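Local atomic coordinates of manganese-binding protein (Chlamydia trachomatis, PDB entry 6NSI), a protein that binds iron, manganese and nickel ions, preferring iron(II), and delivers them to the membrane permease of the YtgABCD ABC transporter for import. Residues P35-E45 against L61-H70; L93-H102 against W190-L200. One frame throughout, in Å; residues are numbered along the deposited sequence.

Contact 1 (P35-E45 against L61-H70); sequences PHSYEMVKGDE and LEHSASLRKH. With FE (Fe (III) ion), chain B.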
loop_
_atom_site.group_PDB
_atom_site.type_symbol
_atom_site.label_atom_id
_atom_site.label_comp_id
_atom_site.label_asym_id
_atom_site.label_seq_id
_atom_site.Cartn_x
_atom_site.Cartn_y
_atom_site.Cartn_z
ATOM N N PRO A 35 -2.565 4.934 -9.494
ATOM C CA PRO A 35 -1.293 4.429 -10.028
ATOM C C PRO A 35 -1.467 3.207 -10.901
ATOM O O PRO A 35 -0.661 3.003 -11.816
ATOM C CB PRO A 35 -0.487 4.100 -8.761
ATOM C CG PRO A 35 -1.566 3.734 -7.743
ATOM C CD PRO A 35 -2.743 4.626 -8.063
ATOM N N HIS A 36 -2.493 2.389 -10.640
ATOM C CA HIS A 36 -2.688 1.149 -11.390
ATOM C C HIS A 36 -2.765 1.406 -12.888
ATOM O O HIS A 36 -2.258 0.615 -13.690
ATOM C CB HIS A 36 -3.973 0.452 -10.941
ATOM C CG HIS A 36 -3.949 -0.022 -9.523
ATOM N ND1 HIS A 36 -3.465 -1.260 -9.162
ATOM C CD2 HIS A 36 -4.373 0.565 -8.378
ATOM C CE1 HIS A 36 -3.583 -1.414 -7.855
ATOM N NE2 HIS A 36 -4.127 -0.319 -7.355
ATOM N N SER A 37 -3.429 2.491 -13.284
ATOM C CA SER A 37 -3.696 2.764 -14.687
ATOM C C SER A 37 -2.948 3.992 -15.177
ATOM O O SER A 37 -3.320 4.570 -16.208
ATOM C CB SER A 37 -5.195 2.930 -14.915
ATOM O OG SER A 37 -5.651 4.102 -14.265
ATOM N N TYR A 38 -1.904 4.400 -14.458
ATOM C CA TYR A 38 -1.149 5.575 -14.849
ATOM C C TYR A 38 -0.545 5.359 -16.224
ATOM O O TYR A 38 0.083 4.332 -16.486
ATOM C CB TYR A 38 -0.045 5.867 -13.843
ATOM C CG TYR A 38 0.709 7.147 -14.123
ATOM C CD1 TYR A 38 0.171 8.376 -13.785
ATOM C CD2 TYR A 38 1.958 7.124 -14.726
ATOM C CE1 TYR A 38 0.857 9.542 -14.022
ATOM C CE2 TYR A 38 2.650 8.288 -14.972
ATOM C CZ TYR A 38 2.091 9.498 -14.626
ATOM O OH TYR A 38 2.775 10.672 -14.865
ATOM N N GLU A 39 -0.759 6.316 -17.111
ATOM C CA GLU A 39 -0.081 6.332 -18.396
ATOM C C GLU A 39 0.892 7.499 -18.381
ATOM O O GLU A 39 0.590 8.560 -17.824
ATOM C CB GLU A 39 -1.074 6.446 -19.564
ATOM C CG GLU A 39 -2.110 5.310 -19.627
ATOM C CD GLU A 39 -1.668 4.115 -20.493
ATOM O OE1 GLU A 39 -2.462 3.147 -20.630
ATOM O OE2 GLU A 39 -0.536 4.140 -21.037
ATOM N N MET A 40 2.074 7.291 -18.952
ATOM C CA MET A 40 3.082 8.337 -18.892
ATOM C C MET A 40 2.580 9.599 -19.576
ATOM O O MET A 40 1.911 9.543 -20.613
ATOM C CB MET A 40 4.386 7.863 -19.526
ATOM C CG MET A 40 5.091 6.816 -18.680
ATOM S SD MET A 40 6.238 5.846 -19.649
ATOM C CE MET A 40 7.380 7.146 -20.133
ATOM N N VAL A 41 2.873 10.735 -18.954
ATOM C CA VAL A 41 2.579 12.035 -19.512
ATOM C C VAL A 41 3.855 12.586 -20.141
ATOM O O VAL A 41 4.952 12.074 -19.926
ATOM C CB VAL A 41 2.005 13.002 -18.442
ATOM C CG1 VAL A 41 0.711 12.420 -17.826
ATOM C CG2 VAL A 41 3.033 13.269 -17.358
ATOM N N LYS A 42 3.710 13.640 -20.940
ATOM C CA LYS A 42 4.878 14.264 -21.549
ATOM C C LYS A 42 5.853 14.726 -20.471
ATOM O O LYS A 42 5.460 15.301 -19.450
ATOM C CB LYS A 42 4.460 15.441 -22.433
ATOM C CG LYS A 42 5.595 16.011 -23.281
ATOM C CD LYS A 42 5.217 17.358 -23.879
ATOM C CE LYS A 42 6.071 17.693 -25.092
ATOM N NZ LYS A 42 5.365 18.630 -26.015
ATOM N N GLY A 43 7.132 14.458 -20.698
ATOM C CA GLY A 43 8.161 14.729 -19.729
ATOM C C GLY A 43 8.549 13.534 -18.886
ATOM O O GLY A 43 9.669 13.503 -18.359
ATOM N N ASP A 44 7.657 12.549 -18.750
ATOM C CA ASP A 44 7.973 11.366 -17.956
ATOM C C ASP A 44 9.131 10.589 -18.572
ATOM O O ASP A 44 10.015 10.101 -17.855
ATOM C CB ASP A 44 6.740 10.467 -17.820
ATOM C CG ASP A 44 5.749 10.969 -16.768
ATOM O OD1 ASP A 44 6.082 11.923 -16.033
ATOM O OD2 ASP A 44 4.630 10.405 -16.682
ATOM N N GLU A 45 9.141 10.462 -19.900
ATOM C CA GLU A 45 10.246 9.786 -20.577
ATOM C C GLU A 45 11.579 10.457 -20.266
ATOM O O GLU A 45 12.603 9.781 -20.077
ATOM C CB GLU A 45 9.990 9.772 -22.085
ATOM C CG GLU A 45 10.947 8.907 -22.899
ATOM C CD GLU A 45 10.517 8.778 -24.353
ATOM O OE1 GLU A 45 10.424 9.819 -25.045
ATOM O OE2 GLU A 45 10.271 7.634 -24.796
ATOM N N LEU A 61 1.972 -3.314 -10.502
ATOM C CA LEU A 61 1.466 -1.972 -10.221
ATOM C C LEU A 61 1.727 -1.018 -11.381
ATOM O O LEU A 61 0.925 -0.108 -11.641
ATOM C CB LEU A 61 2.099 -1.422 -8.944
ATOM C CG LEU A 61 1.452 -0.112 -8.489
ATOM C CD1 LEU A 61 -0.038 -0.330 -8.160
ATOM C CD2 LEU A 61 2.223 0.442 -7.292
ATOM N N GLU A 62 2.856 -1.185 -12.059
ATOM C CA GLU A 62 3.213 -0.372 -13.223
ATOM C C GLU A 62 2.819 -1.088 -14.513
ATOM O O GLU A 62 3.637 -1.283 -15.405
ATOM C CB GLU A 62 4.710 -0.055 -13.193
ATOM C CG GLU A 62 5.166 0.778 -11.977
ATOM C CD GLU A 62 5.648 -0.072 -10.786
ATOM O OE1 GLU A 62 5.885 -1.297 -10.949
ATOM O OE2 GLU A 62 5.789 0.484 -9.671
ATOM N N HIS A 63 1.557 -1.506 -14.631
ATOM C CA HIS A 63 1.157 -2.449 -15.673
ATOM C C HIS A 63 0.571 -1.788 -16.918
ATOM O O HIS A 63 0.205 -2.497 -17.863
ATOM C CB HIS A 63 0.157 -3.469 -15.110
ATOM C CG HIS A 63 -1.273 -3.029 -15.189
ATOM N ND1 HIS A 63 -2.043 -3.193 -16.323
ATOM C CD2 HIS A 63 -2.076 -2.441 -14.270
ATOM C CE1 HIS A 63 -3.255 -2.714 -16.103
ATOM N NE2 HIS A 63 -3.301 -2.254 -14.863
ATOM N N SER A 64 0.461 -0.463 -16.944
ATOM C CA SER A 64 -0.006 0.228 -18.135
ATOM C C SER A 64 0.973 0.040 -19.293
ATOM O O SER A 64 2.181 -0.116 -19.100
ATOM C CB SER A 64 -0.189 1.712 -17.844
ATOM O OG SER A 64 1.023 2.423 -18.040
ATOM N N ALA A 65 0.422 0.045 -20.514
ATOM C CA ALA A 65 1.233 -0.144 -21.711
ATOM C C ALA A 65 2.320 0.914 -21.833
ATOM O O ALA A 65 3.400 0.633 -22.358
ATOM C CB ALA A 65 0.340 -0.125 -22.953
ATOM N N SER A 66 2.045 2.133 -21.359
ATOM C CA SER A 66 3.044 3.200 -21.342
ATOM C C SER A 66 4.265 2.808 -20.514
ATOM O O SER A 66 5.408 2.889 -20.983
ATOM C CB SER A 66 2.410 4.468 -20.767
ATOM O OG SER A 66 3.147 5.616 -21.122
ATOM N N LEU A 67 4.034 2.390 -19.267
ATOM C CA LEU A 67 5.135 2.101 -18.353
ATOM C C LEU A 67 5.858 0.818 -18.746
ATOM O O LEU A 67 7.087 0.733 -18.623
ATOM C CB LEU A 67 4.611 2.019 -16.916
ATOM C CG LEU A 67 3.941 3.282 -16.339
ATOM C CD1 LEU A 67 3.133 2.992 -15.067
ATOM C CD2 LEU A 67 4.960 4.381 -16.069
ATOM N N ARG A 68 5.118 -0.187 -19.235
ATOM C CA ARG A 68 5.752 -1.438 -19.646
ATOM C C ARG A 68 6.760 -1.222 -20.774
ATOM O O ARG A 68 7.812 -1.873 -20.793
ATOM C CB ARG A 68 4.701 -2.457 -20.067
ATOM C CG ARG A 68 4.013 -3.163 -18.924
ATOM C CD ARG A 68 2.618 -3.582 -19.349
ATOM N NE ARG A 68 2.491 -5.029 -19.511
ATOM C CZ ARG A 68 2.179 -5.866 -18.524
ATOM N NH1 ARG A 68 1.970 -5.395 -17.300
ATOM N NH2 ARG A 68 2.084 -7.172 -18.756
ATOM N N LYS A 69 6.459 -0.321 -21.726
ATOM C CA LYS A 69 7.414 -0.021 -22.803
ATOM C C LYS A 69 8.744 0.446 -22.233
ATOM O O LYS A 69 9.817 0.007 -22.673
ATOM C CB LYS A 69 6.882 1.064 -23.747
ATOM C CG LYS A 69 5.537 0.817 -24.398
ATOM C CD LYS A 69 5.107 1.985 -25.327
ATOM C CE LYS A 69 5.392 3.379 -24.727
ATOM N NZ LYS A 69 4.200 4.301 -24.635
ATOM N N HIS A 70 8.683 1.348 -21.250
ATOM C CA HIS A 70 9.851 2.050 -20.748
ATOM C C HIS A 70 10.548 1.332 -19.604
ATOM O O HIS A 70 11.725 1.608 -19.350
ATOM C CB HIS A 70 9.451 3.457 -20.297
ATOM C CG HIS A 70 9.026 4.353 -21.420
ATOM N ND1 HIS A 70 7.770 4.292 -21.990
ATOM C CD2 HIS A 70 9.693 5.328 -22.080
ATOM C CE1 HIS A 70 7.684 5.191 -22.956
ATOM N NE2 HIS A 70 8.836 5.835 -23.028
HETATM FE FE FE B . -4.785 -0.200 -5.409
HETATM O O HOH W 1 1.896 2.233 -11.320
HETATM O O HOH W 2 0.291 1.135 -14.721
HETATM O O HOH W 3 -2.243 0.666 -21.207
HETATM O O HOH W 4 1.603 7.431 -22.165
#

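Contact 2 (L93-H102 against W190-L200); sequences LSEEGFPDPH and WRSRCISPEGL. With FE (Fe (III) ion), chain B.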
loop_
_atom_site.group_PDB
_atom_site.type_symbol
_atom_site.label_atom_id
_atom_site.label_comp_id
_atom_site.label_asym_id
_atom_site.label_seq_id
_atom_site.Cartn_x
_atom_site.Cartn_y
_atom_site.Cartn_z
ATOM N N LEU A 93 0.295 -12.311 -2.198
ATOM C CA LEU A 93 -1.138 -12.532 -2.300
ATOM C C LEU A 93 -1.578 -12.292 -3.734
ATOM O O LEU A 93 -0.906 -11.605 -4.506
ATOM C CB LEU A 93 -1.913 -11.624 -1.342
ATOM C CG LEU A 93 -1.545 -11.847 0.125
ATOM C CD1 LEU A 93 -2.202 -10.812 1.032
ATOM C CD2 LEU A 93 -1.901 -13.266 0.546
ATOM N N SER A 94 -2.720 -12.872 -4.090
ATOM C CA SER A 94 -3.269 -12.715 -5.434
ATOM C C SER A 94 -4.790 -12.638 -5.362
ATOM O O SER A 94 -5.395 -12.784 -4.296
ATOM C CB SER A 94 -2.824 -13.859 -6.357
ATOM O OG SER A 94 -2.725 -15.072 -5.641
ATOM N N GLU A 95 -5.407 -12.389 -6.515
ATOM C CA GLU A 95 -6.860 -12.332 -6.624
ATOM C C GLU A 95 -7.198 -12.721 -8.052
ATOM O O GLU A 95 -6.731 -12.064 -8.989
ATOM C CB GLU A 95 -7.402 -10.933 -6.292
ATOM C CG GLU A 95 -8.915 -10.839 -6.049
ATOM C CD GLU A 95 -9.454 -9.392 -6.163
ATOM O OE1 GLU A 95 -9.223 -8.745 -7.219
ATOM O OE2 GLU A 95 -10.096 -8.901 -5.197
ATOM N N GLU A 96 -7.965 -13.802 -8.208
ATOM C CA GLU A 96 -8.376 -14.314 -9.512
ATOM C C GLU A 96 -7.237 -14.306 -10.527
ATOM O O GLU A 96 -7.440 -13.940 -11.688
ATOM C CB GLU A 96 -9.565 -13.509 -10.049
ATOM C CG GLU A 96 -10.856 -13.664 -9.234
ATOM C CD GLU A 96 -11.432 -15.070 -9.298
ATOM O OE1 GLU A 96 -11.096 -15.816 -10.247
ATOM O OE2 GLU A 96 -12.219 -15.433 -8.394
ATOM N N GLY A 97 -6.036 -14.693 -10.102
ATOM C CA GLY A 97 -4.933 -14.878 -11.022
ATOM C C GLY A 97 -4.075 -13.660 -11.296
ATOM O O GLY A 97 -3.160 -13.744 -12.129
ATOM N N PHE A 98 -4.340 -12.523 -10.637
ATOM C CA PHE A 98 -3.450 -11.369 -10.728
ATOM C C PHE A 98 -2.736 -11.159 -9.395
ATOM O O PHE A 98 -3.312 -11.427 -8.335
ATOM C CB PHE A 98 -4.221 -10.097 -11.105
ATOM C CG PHE A 98 -4.802 -10.128 -12.501
ATOM C CD1 PHE A 98 -4.049 -9.719 -13.590
ATOM C CD2 PHE A 98 -6.100 -10.572 -12.723
ATOM C CE1 PHE A 98 -4.573 -9.750 -14.869
ATOM C CE2 PHE A 98 -6.636 -10.605 -14.009
ATOM C CZ PHE A 98 -5.871 -10.196 -15.080
ATOM N N PRO A 99 -1.486 -10.694 -9.405
ATOM C CA PRO A 99 -0.774 -10.482 -8.138
ATOM C C PRO A 99 -1.289 -9.248 -7.418
ATOM O O PRO A 99 -1.748 -8.276 -8.032
ATOM C CB PRO A 99 0.682 -10.298 -8.574
ATOM C CG PRO A 99 0.563 -9.686 -9.936
ATOM C CD PRO A 99 -0.685 -10.269 -10.566
ATOM N N ASP A 100 -1.219 -9.301 -6.091
ATOM C CA ASP A 100 -1.646 -8.182 -5.268
ATOM C C ASP A 100 -0.446 -7.285 -5.001
ATOM O O ASP A 100 0.457 -7.688 -4.239
ATOM C CB ASP A 100 -2.251 -8.669 -3.958
ATOM C CG ASP A 100 -2.853 -7.546 -3.140
ATOM O OD1 ASP A 100 -2.470 -6.375 -3.366
ATOM O OD2 ASP A 100 -3.719 -7.831 -2.270
ATOM N N PRO A 101 -0.408 -6.068 -5.543
ATOM C CA PRO A 101 0.779 -5.210 -5.398
ATOM C C PRO A 101 0.867 -4.438 -4.088
ATOM O O PRO A 101 1.903 -3.800 -3.845
ATOM C CB PRO A 101 0.638 -4.240 -6.576
ATOM C CG PRO A 101 -0.854 -4.092 -6.708
ATOM C CD PRO A 101 -1.427 -5.454 -6.419
ATOM N N HIS A 102 -0.165 -4.477 -3.236
ATOM C CA HIS A 102 -0.291 -3.498 -2.155
ATOM C C HIS A 102 0.519 -3.849 -0.918
ATOM O O HIS A 102 -0.021 -3.828 0.195
ATOM C CB HIS A 102 -1.764 -3.335 -1.761
ATOM C CG HIS A 102 -2.644 -2.937 -2.906
ATOM N ND1 HIS A 102 -3.295 -3.858 -3.704
ATOM C CD2 HIS A 102 -2.986 -1.715 -3.387
ATOM C CE1 HIS A 102 -3.997 -3.219 -4.626
ATOM N NE2 HIS A 102 -3.831 -1.920 -4.452
ATOM N N TRP A 190 -7.898 -15.897 7.327
ATOM C CA TRP A 190 -7.724 -14.461 7.475
ATOM C C TRP A 190 -8.506 -13.698 6.413
ATOM O O TRP A 190 -8.967 -12.582 6.668
ATOM C CB TRP A 190 -6.236 -14.106 7.394
ATOM C CG TRP A 190 -5.625 -14.283 6.031
ATOM C CD1 TRP A 190 -4.922 -15.366 5.582
ATOM C CD2 TRP A 190 -5.663 -13.348 4.930
ATOM N NE1 TRP A 190 -4.514 -15.163 4.280
ATOM C CE2 TRP A 190 -4.956 -13.934 3.859
ATOM C CE3 TRP A 190 -6.221 -12.073 4.753
ATOM C CZ2 TRP A 190 -4.800 -13.294 2.623
ATOM C CZ3 TRP A 190 -6.064 -11.438 3.515
ATOM C CH2 TRP A 190 -5.364 -12.053 2.471
ATOM N N ARG A 191 -8.670 -14.290 5.226
ATOM C CA ARG A 191 -9.369 -13.631 4.125
ATOM C C ARG A 191 -10.814 -13.298 4.472
ATOM O O ARG A 191 -11.383 -12.375 3.888
ATOM C CB ARG A 191 -9.309 -14.511 2.875
ATOM C CG ARG A 191 -7.964 -14.512 2.179
ATOM C CD ARG A 191 -8.150 -14.807 0.706
ATOM N NE ARG A 191 -7.107 -14.239 -0.143
ATOM C CZ ARG A 191 -6.000 -14.891 -0.501
ATOM N NH1 ARG A 191 -5.786 -16.129 -0.061
ATOM N NH2 ARG A 191 -5.103 -14.301 -1.293
ATOM N N SER A 192 -11.417 -14.005 5.432
ATOM C CA SER A 192 -12.751 -13.610 5.885
ATOM C C SER A 192 -12.772 -12.202 6.483
ATOM O O SER A 192 -13.849 -11.594 6.593
ATOM C CB SER A 192 -13.266 -14.618 6.916
ATOM O OG SER A 192 -12.706 -14.321 8.189
ATOM N N ARG A 193 -11.611 -11.653 6.849
ATOM C CA ARG A 193 -11.553 -10.397 7.594
ATOM C C ARG A 193 -11.509 -9.127 6.738
ATOM O O ARG A 193 -11.496 -8.024 7.303
ATOM C CB ARG A 193 -10.348 -10.428 8.539
ATOM C CG ARG A 193 -10.268 -11.741 9.333
ATOM C CD ARG A 193 -9.644 -11.524 10.693
ATOM N NE ARG A 193 -10.724 -11.052 11.527
ATOM C CZ ARG A 193 -11.267 -11.747 12.509
ATOM N NH1 ARG A 193 -10.790 -12.931 12.820
ATOM N NH2 ARG A 193 -12.293 -11.231 13.169
ATOM N N CYS A 194 -11.495 -9.218 5.410
ATOM C CA CYS A 194 -11.581 -8.002 4.605
ATOM C C CYS A 194 -12.412 -8.270 3.351
ATOM O O CYS A 194 -12.450 -9.394 2.836
ATOM C CB CYS A 194 -10.176 -7.467 4.230
ATOM S SG CYS A 194 -9.106 -8.625 3.280
ATOM N N ILE A 195 -13.076 -7.225 2.857
ATOM C CA ILE A 195 -13.876 -7.324 1.629
ATOM C C ILE A 195 -13.996 -5.933 1.020
ATOM O O ILE A 195 -13.853 -4.916 1.707
ATOM C CB ILE A 195 -15.283 -7.935 1.889
ATOM C CG1 ILE A 195 -15.867 -8.504 0.583
ATOM C CG2 ILE A 195 -16.223 -6.882 2.457
ATOM C CD1 ILE A 195 -17.120 -9.328 0.772
ATOM N N SER A 196 -14.268 -5.884 -0.287
ATOM C CA SER A 196 -14.422 -4.625 -0.999
ATOM C C SER A 196 -15.195 -4.912 -2.272
ATOM O O SER A 196 -15.065 -6.009 -2.834
ATOM C CB SER A 196 -13.057 -3.977 -1.318
ATOM O OG SER A 196 -12.242 -4.817 -2.111
ATOM N N PRO A 197 -16.038 -3.986 -2.729
ATOM C CA PRO A 197 -16.803 -4.242 -3.967
ATOM C C PRO A 197 -15.926 -4.219 -5.205
ATOM O O PRO A 197 -16.215 -4.913 -6.185
ATOM C CB PRO A 197 -17.848 -3.121 -3.976
ATOM C CG PRO A 197 -17.233 -2.002 -3.193
ATOM C CD PRO A 197 -16.296 -2.651 -2.155
ATOM N N GLU A 198 -14.852 -3.447 -5.180
ATOM C CA GLU A 198 -13.869 -3.404 -6.253
ATOM C C GLU A 198 -12.693 -4.323 -5.921
ATOM O O GLU A 198 -12.337 -4.498 -4.753
ATOM C CB GLU A 198 -13.387 -1.964 -6.445
ATOM C CG GLU A 198 -12.352 -1.762 -7.565
ATOM C CD GLU A 198 -12.921 -2.058 -8.937
ATOM O OE1 GLU A 198 -12.963 -3.258 -9.313
ATOM O OE2 GLU A 198 -13.326 -1.084 -9.621
ATOM N N GLY A 199 -12.080 -4.902 -6.963
ATOM C CA GLY A 199 -10.956 -5.808 -6.798
ATOM C C GLY A 199 -9.633 -5.098 -6.588
ATOM O O GLY A 199 -9.564 -4.025 -5.979
ATOM N N LEU A 200 -8.530 -5.625 -7.119
ATOM C CA LEU A 200 -7.172 -5.024 -6.913
ATOM C C LEU A 200 -6.935 -3.678 -7.635
ATOM O O LEU A 200 -6.122 -2.916 -7.169
ATOM C CB LEU A 200 -6.120 -6.047 -7.360
ATOM C CG LEU A 200 -5.975 -7.308 -6.513
ATOM C CD1 LEU A 200 -5.006 -8.280 -7.139
ATOM C CD2 LEU A 200 -5.552 -7.004 -5.098
HETATM FE FE FE B . -4.785 -0.200 -5.409
HETATM O O HOH W 5 -12.659 -7.668 -4.312
#

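Contact 1 (P35-E45 against L61-H70)
Residues 35-43 run as an irregular, partly extended loop past the start of helix 65-71 and lead into helix 44-50, the CA atoms of Glu39 and Ser66 lying 5.3 Å apart, and the gap widens toward Glu45 and His70. Ser64, the N-cap of helix 65-71, joins the two segments. Its OG, placed between the backbone N and the carbonyl carbon (chi1 87°), donates to Tyr38 O at 2.6 Å in the carbonyl plane and accepts the capping bond from Leu67 N. Glu39 bends at chi2 (-91°) to bring its carboxylate back over the first helical turn. There OE2 accepts from Ser66 N at 3.3 Å, on the syn side but tilted out of the carboxylate plane, a long and bent bond, and OE1 reaches Ala65 N through a water; the helix start would probably favour the negative charge. Ser66 OG in turn accepts a weak bond from Met40 N. In the solute-binding protein fold, these segments follow parallel strands 24-27 and 54-56 respectively, and the loop leaving the first carries a metal ligand. This is His36, whose NE2 binds the iron(III) ion at 2.1 Å, together with His102, His168 and Asp260. Leu61 CD1 lies over one face of the His36 ring, offset toward its rim and 3.9 Å from its centroid. At the far end, Met40 CE sits squarely above the His70 ring, 3.3 Å from the centroid, with SD over the same face. In the ring plane, NE2 of His70 donates to Glu45 OE2 at 2.9 Å and ND1 to Ser66 O, which together fix the ring's rotation and are consistent with a protonated imidazole.

Contact 2 (L93-H102 against W190-L200)
Leu200 packs against a short beta hairpin, strands 94-95 and 98-99 joined by a type I' turn from Glu95 to Phe98, and thereby ties it to the loop that leaves strand 194-195. Van der Waals packing has two patches. In the larger, the Leu200 methyls rest on polar as well as apolar atoms: CD1 lies against the hairpin, at Glu95 CB and Pro99 O, and CD2 against the Asp100 carboxylate just after it, with Leu200 CD2 3.4 Å from Asp100 CG. At the other end of the segments, Leu93 meets the benzo part of Trp190 obliquely, with its CD2 3.6 Å from Trp190 CZ2. That CZ2 also lies over the centre of the Arg191 guanidinium, and Arg191 slides past Leu93 in the opposite direction, NH2 approaching Leu93 CD2 obliquely. Polar contacts across the interface are sparse. Glu95, with CG anti to the backbone N (chi1 -166°) and an extended chain, reaches over Gly199 CA and accepts a weak bond from Leu200 N to OE1 at 3.2 Å; its OE2 is hydrogen-bonded to Asn169 ND2. Metal binding forms the third group. His102 NE2 holds the iron(III) ion at 2.2 Å, and Asp100 is the second-shell residue that orients the imidazole. Asp100 OD1 accepts from His102 N, closing an Asx turn, and from His102 ND1 at 2.7 Å on the syn side, tilted out of the carboxylate plane; the two donors come from opposite faces of that plane, and the ND1 bond restrains rotation of the ring. At the edge of this ring, nearly in its plane, Leu200 O approaches His102 CE1 to 3.3 Å.

Overall arrangement
Contact 1 closes before contact 2 opens along the chain, and their centres lie 23 Å apart, yet both reach the same iron(III) ion. Contact 1 lies between the connections that follow strands 24-27 and 54-56 of the four-stranded parallel sheet and lead into helices 44-50 and 65-71; contact 2 joins the hairpin of strands 94-95 and 98-99 to the segment following strand 194-195, which pairs with 164-165. They meet where His36 NE2 comes 3.3 Å from His102 NE2, and Leu200 O lies 3.0 Å from His36 CE1. With His168 and Asp260 completing the site, the metal is gripped by widely separated parts of the chain, consistent with capture in the cleft between two lobes.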